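Local atomic coordinates of putative DD-carboxypeptidase TP_0574 (Treponema pallidum, PDB entry 1O75), a protein that binds penicillin and shows zinc-stimulated carboxypeptidase activity on synthetic depsipeptides, and may thereby limit the cross-linking of peptidoglycan. Residues B[70-75]-B[149-154]; B[361-366]-B[398-403]. The protein carries 2 engineered substitutions. All coordinates share one frame; numbering follows the deposited sequence.

Overall arrangement
Both contacts are antiparallel strand pairs in which valines fill one face and the other carries most of the polar groups, yet they lie in separate sheets on opposite sides of the chain's centre, with nearest atoms about 27 Å apart. Interaction 1 is partly buried, about 15 Å between its centre and that of the chain, and joins two long strands of the large mixed sheet; its face with Glu72 and Lys151 holds a xenon atom and a histidine-carboxylate bond. Interaction 2, about 25 Å out, pairs the central strands of a small four-stranded sheet. Although farther from the centre it is the more buried, and its polar face is knitted by salt bridges.

Interaction 1: residues B[70-75]-B[149-154]; sequences AVEVLG and NVKVHG. With XE (xenon), chain G.
Val71, Val73, Val150 and Val152 form the apolar centre of this antiparallel pair, all on the same face of the sheet. The closest touch among the valines joins Val71 CG1 and Val150 CG1 at 3.5 Å, the side chains meeting at a slant; both methyls are anti to their own backbone N, which aims them at each other. Val73 runs alongside Val150, its CG1 against CG2 of that residue, and Val152 meets Val71 more loosely. The backbone ladder holds the strands together: Glu72 N and Lys151 O lie 2.8 Å apart, and the reciprocal bond from Lys151 N to Glu72 O is equally short.

The face carrying Glu72, Leu74, Asn149 and Lys151 is mixed in character and forms one wall of a xenon site. The atom rests 3.7 Å from both Lys151 CB and Glu72 O and near Leu74 CB, with Met104 of strand 101-114 completing the pocket. The Leu74 side chain runs along that of Asn149, CD2 lying 3.3 Å from ND2. Farther along, His153 NE2 gives a hydrogen bond of 2.9 Å to Glu72 OE1. This oxygen lies in the ring plane, at its edge, but is approached from above the carboxylate plane, the two planes being 56° apart; the bond is bent, 144° at the hydrogen. Lys151, fully extended, brings NZ to 4.1 Å from the same OE1, too far for a salt bridge but near enough that its charge would probably help stabilise the carboxylate.

The pairing lies inside the large mixed sheet, within Tp47 domain a. Strand 101-114 bonds to the far edge of 70-75, while strand 53-56 reaches 149-154 through the backbone of Arg55. Helix 60-65 packs on the valine face, with Ala62 against Val73 and Val150 and Gln65 against Val71 and Val152.

Interaction 2: residues B[361-366]-B[398-403]; sequences AAVDVF and VEVRFK
Ala362 and Arg401 form one hydrogen-bonded pair of this antiparallel ladder, and Asp364 and Glu399 form the next. The strand axes approach to 4.7 Å at 166°, and both backbone bonds are made in each pair, as between Arg401 N and Ala362 O at 2.9 Å. At the intervening non-hydrogen-bonded pair, Val363 and Val400 lie side by side, CG1 of the former 3.8 Å from CG2 of the latter. Val365 and Val398 continue this apolar face more loosely.

On the other face Arg401 grips Asp364 end-on. Its NH1 meets Asp364 OD2 at 2.7 Å and its NH2 meets Asp364 OD1 at 3.1 Å, both bonds nearly straight. The oxygens lie in the guanidinium plane, but both nitrogens come from above the carboxylate plane, turned 49° from it, unlike a coplanar bidentate pair. A bend at chi3 (-73°) carries the guanidinium toward Asp364 and level with Glu399, where NH1 also reaches Glu399 OE2 at 2.9 Å in a more bent salt bridge within the strand. The shared cation thus probably offsets the repulsion between the two acids: Asp364 OD2 and Glu399 OE2 are 4.1 Å apart.

Neighbouring strands of the four-stranded sheet extend this network. Asp376 of strand 372-378 bridges to Arg401 NH2 and bonds through its backbone N to Asp364 OD1, while Arg409 of strand 408-412 pairs with Glu399 OE1. On the valine side, Val374 and Val412 of these same strands flank the pair.

Interaction 1: residues B[70-75]-B[149-154]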
ATOM      1  N   ALA B  70     -23.265   8.807  10.363  1.00 29.24           N
ATOM      2  CA  ALA B  70     -24.600   8.204  10.487  1.00 30.35           C
ATOM      3  C   ALA B  70     -24.713   7.358   9.231  1.00 31.29           C
ATOM      4  O   ALA B  70     -24.914   7.875   8.128  1.00 32.81           O
ATOM      5  CB  ALA B  70     -25.692   9.299  10.510  1.00 30.87           C
ATOM      6  N   VAL B  71     -24.583   6.048   9.393  1.00 30.30           N
ATOM      7  CA  VAL B  71     -24.577   5.144   8.247  1.00 29.16           C
ATOM      8  C   VAL B  71     -25.669   4.088   8.233  1.00 32.07           C
ATOM      9  O   VAL B  71     -26.034   3.560   9.287  1.00 30.16           O
ATOM     10  CB  VAL B  71     -23.236   4.368   8.213  1.00 30.45           C
ATOM     11  CG1 VAL B  71     -23.218   3.358   7.034  1.00 27.82           C
ATOM     12  CG2 VAL B  71     -22.074   5.349   8.154  1.00 28.49           C
ATOM     13  N   GLU B  72     -26.172   3.774   7.043  1.00 31.39           N
ATOM     14  CA  GLU B  72     -27.141   2.688   6.892  1.00 34.68           C
ATOM     15  C   GLU B  72     -26.577   1.785   5.813  1.00 35.39           C
ATOM     16  O   GLU B  72     -25.977   2.263   4.838  1.00 35.49           O
ATOM     17  CB  GLU B  72     -28.522   3.179   6.429  1.00 35.54           C
ATOM     18  CG  GLU B  72     -29.300   3.964   7.462  1.00 39.74           C
ATOM     19  CD  GLU B  72     -30.638   4.429   6.914  1.00 42.50           C
ATOM     20  OE1 GLU B  72     -30.656   5.156   5.900  1.00 42.16           O
ATOM     21  OE2 GLU B  72     -31.672   4.055   7.487  1.00 46.51           O
ATOM     22  N   VAL B  73     -26.754   0.481   5.979  1.00 33.75           N
ATOM     23  CA  VAL B  73     -26.294  -0.455   4.980  1.00 34.04           C
ATOM     24  C   VAL B  73     -27.461  -1.343   4.577  1.00 35.54           C
ATOM     25  O   VAL B  73     -28.363  -1.610   5.374  1.00 36.42           O
ATOM     26  CB  VAL B  73     -25.121  -1.338   5.496  1.00 35.01           C
ATOM     27  CG1 VAL B  73     -23.885  -0.476   5.710  1.00 34.26           C
ATOM     28  CG2 VAL B  73     -25.496  -2.004   6.798  1.00 33.82           C
ATOM     29  N   LEU B  74     -27.446  -1.751   3.319  1.00 35.18           N
ATOM     30  CA  LEU B  74     -28.454  -2.626   2.748  1.00 37.53           C
ATOM     31  C   LEU B  74     -27.726  -3.903   2.352  1.00 37.25           C
ATOM     32  O   LEU B  74     -26.634  -3.840   1.778  1.00 36.26           O
ATOM     33  CB  LEU B  74     -29.044  -1.999   1.486  1.00 38.90           C
ATOM     34  CG  LEU B  74     -30.081  -2.847   0.747  1.00 42.91           C
ATOM     35  CD1 LEU B  74     -31.385  -2.805   1.538  1.00 41.69           C
ATOM     36  CD2 LEU B  74     -30.307  -2.300  -0.671  1.00 43.80           C
ATOM     37  N   GLY B  75     -28.329  -5.052   2.644  1.00 37.33           N
ATOM     38  CA  GLY B  75     -27.707  -6.317   2.285  1.00 36.35           C
ATOM     39  C   GLY B  75     -28.686  -7.346   1.748  1.00 37.61           C
ATOM     40  O   GLY B  75     -29.901  -7.223   1.961  1.00 35.48           O
ATOM     41  N   ASN B 149     -25.173  -2.043  -0.451  1.00 34.67           N
ATOM     42  CA  ASN B 149     -25.270  -0.586  -0.562  1.00 35.44           C
ATOM     43  C   ASN B 149     -25.034   0.055   0.782  1.00 35.48           C
ATOM     44  O   ASN B 149     -25.276  -0.553   1.828  1.00 32.65           O
ATOM     45  CB  ASN B 149     -26.662  -0.154  -1.048  1.00 37.48           C
ATOM     46  CG  ASN B 149     -26.999  -0.688  -2.414  1.00 42.11           C
ATOM     47  OD1 ASN B 149     -26.735  -0.048  -3.434  1.00 41.97           O
ATOM     48  ND2 ASN B 149     -27.572  -1.889  -2.445  1.00 44.07           N
ATOM     49  N   VAL B 150     -24.573   1.304   0.750  1.00 33.44           N
ATOM     50  CA  VAL B 150     -24.332   2.051   1.969  1.00 34.38           C
ATOM     51  C   VAL B 150     -24.866   3.457   1.737  1.00 35.98           C
ATOM     52  O   VAL B 150     -24.788   3.990   0.625  1.00 34.37           O
ATOM     53  CB  VAL B 150     -22.832   2.119   2.308  1.00 35.62           C
ATOM     54  CG1 VAL B 150     -22.627   2.906   3.595  1.00 35.09           C
ATOM     55  CG2 VAL B 150     -22.276   0.693   2.470  1.00 40.31           C
ATOM     56  N   LYS B 151     -25.421   4.043   2.784  1.00 35.62           N
ATOM     57  CA  LYS B 151     -25.976   5.382   2.693  1.00 37.35           C
ATOM     58  C   LYS B 151     -25.450   6.126   3.904  1.00 37.04           C
ATOM     59  O   LYS B 151     -25.631   5.675   5.033  1.00 35.99           O
ATOM     60  CB  LYS B 151     -27.509   5.307   2.710  1.00 39.67           C
ATOM     61  CG  LYS B 151     -28.225   6.639   2.593  1.00 45.12           C
ATOM     62  CD  LYS B 151     -29.732   6.446   2.486  1.00 47.82           C
ATOM     63  CE  LYS B 151     -30.478   7.724   2.843  1.00 53.76           C
ATOM     64  NZ  LYS B 151     -31.976   7.563   2.813  1.00 56.01           N
ATOM     65  N   VAL B 152     -24.751   7.237   3.663  1.00 33.43           N
ATOM     66  CA  VAL B 152     -24.192   8.039   4.739  1.00 33.52           C
ATOM     67  C   VAL B 152     -24.918   9.397   4.773  1.00 34.35           C
ATOM     68  O   VAL B 152     -24.933  10.115   3.773  1.00 34.53           O
ATOM     69  CB  VAL B 152     -22.690   8.237   4.512  1.00 33.24           C
ATOM     70  CG1 VAL B 152     -22.057   8.880   5.758  1.00 32.53           C
ATOM     71  CG2 VAL B 152     -22.038   6.877   4.197  1.00 34.96           C
ATOM     72  N   HIS B 153     -25.489   9.749   5.922  1.00 32.81           N
ATOM     73  CA  HIS B 153     -26.277  10.979   6.059  1.00 34.21           C
ATOM     74  C   HIS B 153     -25.556  12.206   6.579  1.00 34.46           C
ATOM     75  O   HIS B 153     -25.988  13.338   6.324  1.00 34.09           O
ATOM     76  CB  HIS B 153     -27.457  10.756   7.004  1.00 36.35           C
ATOM     77  CG  HIS B 153     -28.420   9.712   6.542  1.00 39.74           C
ATOM     78  ND1 HIS B 153     -29.586   9.815   5.862  1.00 39.74           N
ATOM     79  CD2 HIS B 153     -28.232   8.368   6.785  1.00 43.23           C
ATOM     80  CE1 HIS B 153     -30.079   8.539   5.711  1.00 44.68           C
ATOM     81  NE2 HIS B 153     -29.245   7.685   6.278  1.00 42.36           N
ATOM     82  N   GLY B 154     -24.497  11.968   7.346  1.00 31.26           N
ATOM     83  CA  GLY B 154     -23.764  13.052   7.952  1.00 30.89           C
ATOM     84  C   GLY B 154     -22.867  12.588   9.082  1.00 28.68           C
ATOM     85  O   GLY B 154     -22.468  11.422   9.151  1.00 29.12           O
TER
HETATM   86 XE    XE G1416     -28.540   1.765   2.229  0.50 45.45          XE

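Interaction 2: residues B[361-366]-B[398-403]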
ATOM      1  N   ALA B 361       8.384  15.168 -19.703  1.00 64.67           N
ATOM      2  CA  ALA B 361       7.324  14.174 -19.604  1.00 62.19           C
ATOM      3  C   ALA B 361       7.916  12.836 -19.181  1.00 61.19           C
ATOM      4  O   ALA B 361       9.100  12.573 -19.397  1.00 60.72           O
ATOM      5  CB  ALA B 361       6.613  14.030 -20.932  1.00 61.19           C
ATOM      6  N   ALA B 362       7.090  11.995 -18.569  1.00 59.15           N
ATOM      7  CA  ALA B 362       7.534  10.684 -18.118  1.00 57.46           C
ATOM      8  C   ALA B 362       6.386   9.690 -18.260  1.00 57.55           C
ATOM      9  O   ALA B 362       5.224  10.089 -18.388  1.00 56.45           O
ATOM     10  CB  ALA B 362       7.991  10.756 -16.669  1.00 57.64           C
ATOM     11  N   VAL B 363       6.702   8.399 -18.250  1.00 55.36           N
ATOM     12  CA  VAL B 363       5.655   7.401 -18.381  1.00 55.00           C
ATOM     13  C   VAL B 363       5.843   6.178 -17.498  1.00 54.68           C
ATOM     14  O   VAL B 363       6.941   5.892 -17.013  1.00 53.83           O
ATOM     15  CB  VAL B 363       5.535   6.881 -19.837  1.00 55.26           C
ATOM     16  CG1 VAL B 363       5.414   8.040 -20.812  1.00 55.17           C
ATOM     17  CG2 VAL B 363       6.739   6.008 -20.173  1.00 54.83           C
ATOM     18  N   ASP B 364       4.739   5.477 -17.285  1.00 53.97           N
ATOM     19  CA  ASP B 364       4.725   4.221 -16.552  1.00 54.66           C
ATOM     20  C   ASP B 364       4.087   3.303 -17.591  1.00 54.82           C
ATOM     21  O   ASP B 364       3.362   3.779 -18.470  1.00 56.78           O
ATOM     22  CB  ASP B 364       3.816   4.260 -15.310  1.00 52.51           C
ATOM     23  CG  ASP B 364       4.359   5.134 -14.192  1.00 52.69           C
ATOM     24  OD1 ASP B 364       5.589   5.314 -14.086  1.00 49.78           O
ATOM     25  OD2 ASP B 364       3.535   5.633 -13.399  1.00 51.18           O
ATOM     26  N   VAL B 365       4.367   2.009 -17.524  1.00 54.11           N
ATOM     27  CA  VAL B 365       3.755   1.076 -18.456  1.00 55.42           C
ATOM     28  C   VAL B 365       3.513  -0.206 -17.693  1.00 56.32           C
ATOM     29  O   VAL B 365       4.434  -0.749 -17.080  1.00 54.67           O
ATOM     30  CB  VAL B 365       4.648   0.766 -19.664  1.00 56.43           C
ATOM     31  CG1 VAL B 365       3.931  -0.226 -20.577  1.00 57.02           C
ATOM     32  CG2 VAL B 365       4.975   2.054 -20.422  1.00 56.13           C
ATOM     33  N   PHE B 366       2.273  -0.681 -17.717  1.00 57.43           N
ATOM     34  CA  PHE B 366       1.934  -1.894 -17.000  1.00 61.00           C
ATOM     35  C   PHE B 366       0.708  -2.571 -17.578  1.00 63.19           C
ATOM     36  O   PHE B 366      -0.213  -1.902 -18.048  1.00 64.11           O
ATOM     37  CB  PHE B 366       1.706  -1.569 -15.516  1.00 59.93           C
ATOM     38  CG  PHE B 366       0.616  -0.558 -15.270  1.00 60.09           C
ATOM     39  CD1 PHE B 366      -0.714  -0.957 -15.147  1.00 60.79           C
ATOM     40  CD2 PHE B 366       0.919   0.796 -15.162  1.00 59.52           C
ATOM     41  CE1 PHE B 366      -1.729  -0.018 -14.918  1.00 60.48           C
ATOM     42  CE2 PHE B 366      -0.085   1.741 -14.934  1.00 60.08           C
ATOM     43  CZ  PHE B 366      -1.412   1.332 -14.812  1.00 60.18           C
ATOM     44  N   VAL B 398      -0.534   2.776 -20.448  1.00 54.80           N
ATOM     45  CA  VAL B 398       0.576   3.721 -20.505  1.00 53.68           C
ATOM     46  C   VAL B 398       0.113   5.033 -19.895  1.00 52.87           C
ATOM     47  O   VAL B 398      -0.810   5.679 -20.407  1.00 52.04           O
ATOM     48  CB  VAL B 398       1.028   4.029 -21.954  1.00 53.93           C
ATOM     49  CG1 VAL B 398       2.245   4.959 -21.930  1.00 52.71           C
ATOM     50  CG2 VAL B 398       1.360   2.744 -22.685  1.00 54.21           C
ATOM     51  N   GLU B 399       0.739   5.423 -18.792  1.00 51.06           N
ATOM     52  CA  GLU B 399       0.379   6.677 -18.160  1.00 48.44           C
ATOM     53  C   GLU B 399       1.447   7.696 -18.516  1.00 47.14           C
ATOM     54  O   GLU B 399       2.643   7.427 -18.398  1.00 46.00           O
ATOM     55  CB  GLU B 399       0.285   6.534 -16.639  1.00 49.22           C
ATOM     56  CG  GLU B 399      -0.006   7.868 -15.955  1.00 50.23           C
ATOM     57  CD  GLU B 399      -0.266   7.742 -14.471  1.00 51.19           C
ATOM     58  OE1 GLU B 399      -1.209   7.019 -14.097  1.00 53.12           O
ATOM     59  OE2 GLU B 399       0.467   8.371 -13.683  1.00 50.51           O
ATOM     60  N   VAL B 400       1.010   8.862 -18.968  1.00 45.33           N
ATOM     61  CA  VAL B 400       1.939   9.920 -19.328  1.00 44.63           C
ATOM     62  C   VAL B 400       1.745  11.101 -18.400  1.00 44.60           C
ATOM     63  O   VAL B 400       0.651  11.651 -18.310  1.00 44.45           O
ATOM     64  CB  VAL B 400       1.720  10.400 -20.774  1.00 43.67           C
ATOM     65  CG1 VAL B 400       2.658  11.560 -21.087  1.00 42.54           C
ATOM     66  CG2 VAL B 400       1.959   9.244 -21.735  1.00 44.01           C
ATOM     67  N   ARG B 401       2.804  11.469 -17.692  1.00 45.17           N
ATOM     68  CA  ARG B 401       2.754  12.613 -16.798  1.00 46.51           C
ATOM     69  C   ARG B 401       3.412  13.803 -17.492  1.00 47.41           C
ATOM     70  O   ARG B 401       4.573  13.729 -17.902  1.00 47.64           O
ATOM     71  CB  ARG B 401       3.483  12.305 -15.488  1.00 46.38           C
ATOM     72  CG  ARG B 401       2.699  11.390 -14.556  1.00 46.97           C
ATOM     73  CD  ARG B 401       3.421  11.199 -13.240  1.00 47.60           C
ATOM     74  NE  ARG B 401       4.595  10.344 -13.375  1.00 46.69           N
ATOM     75  CZ  ARG B 401       4.555   9.017 -13.479  1.00 46.73           C
ATOM     76  NH1 ARG B 401       3.394   8.375 -13.460  1.00 44.22           N
ATOM     77  NH2 ARG B 401       5.685   8.332 -13.612  1.00 44.58           N
ATOM     78  N   PHE B 402       2.660  14.886 -17.649  1.00 47.86           N
ATOM     79  CA  PHE B 402       3.203  16.087 -18.274  1.00 48.36           C
ATOM     80  C   PHE B 402       3.642  17.055 -17.184  1.00 49.63           C
ATOM     81  O   PHE B 402       3.301  16.897 -16.008  1.00 49.46           O
ATOM     82  CB  PHE B 402       2.160  16.776 -19.151  1.00 46.57           C
ATOM     83  CG  PHE B 402       1.492  15.863 -20.133  1.00 47.36           C
ATOM     84  CD1 PHE B 402       0.264  15.282 -19.837  1.00 47.19           C
ATOM     85  CD2 PHE B 402       2.079  15.603 -21.370  1.00 48.41           C
ATOM     86  CE1 PHE B 402      -0.377  14.457 -20.757  1.00 47.88           C
ATOM     87  CE2 PHE B 402       1.449  14.777 -22.300  1.00 48.17           C
ATOM     88  CZ  PHE B 402       0.217  14.204 -21.995  1.00 49.08           C
ATOM     89  N   LYS B 403       4.396  18.064 -17.584  1.00 50.14           N
ATOM     90  CA  LYS B 403       4.885  19.059 -16.654  1.00 52.37           C
ATOM     91  C   LYS B 403       3.821  20.108 -16.333  1.00 50.66           C
ATOM     92  O   LYS B 403       3.688  20.535 -15.188  1.00 51.23           O
ATOM     93  CB  LYS B 403       6.108  19.750 -17.255  1.00 55.30           C
ATOM     94  CG  LYS B 403       6.927  20.561 -16.272  1.00 59.85           C
ATOM     95  CD  LYS B 403       8.014  21.316 -17.027  1.00 64.28           C
ATOM     96  CE  LYS B 403       9.063  21.889 -16.098  1.00 66.13           C
ATOM     97  NZ  LYS B 403      10.125  22.569 -16.890  1.00 67.47           N
TER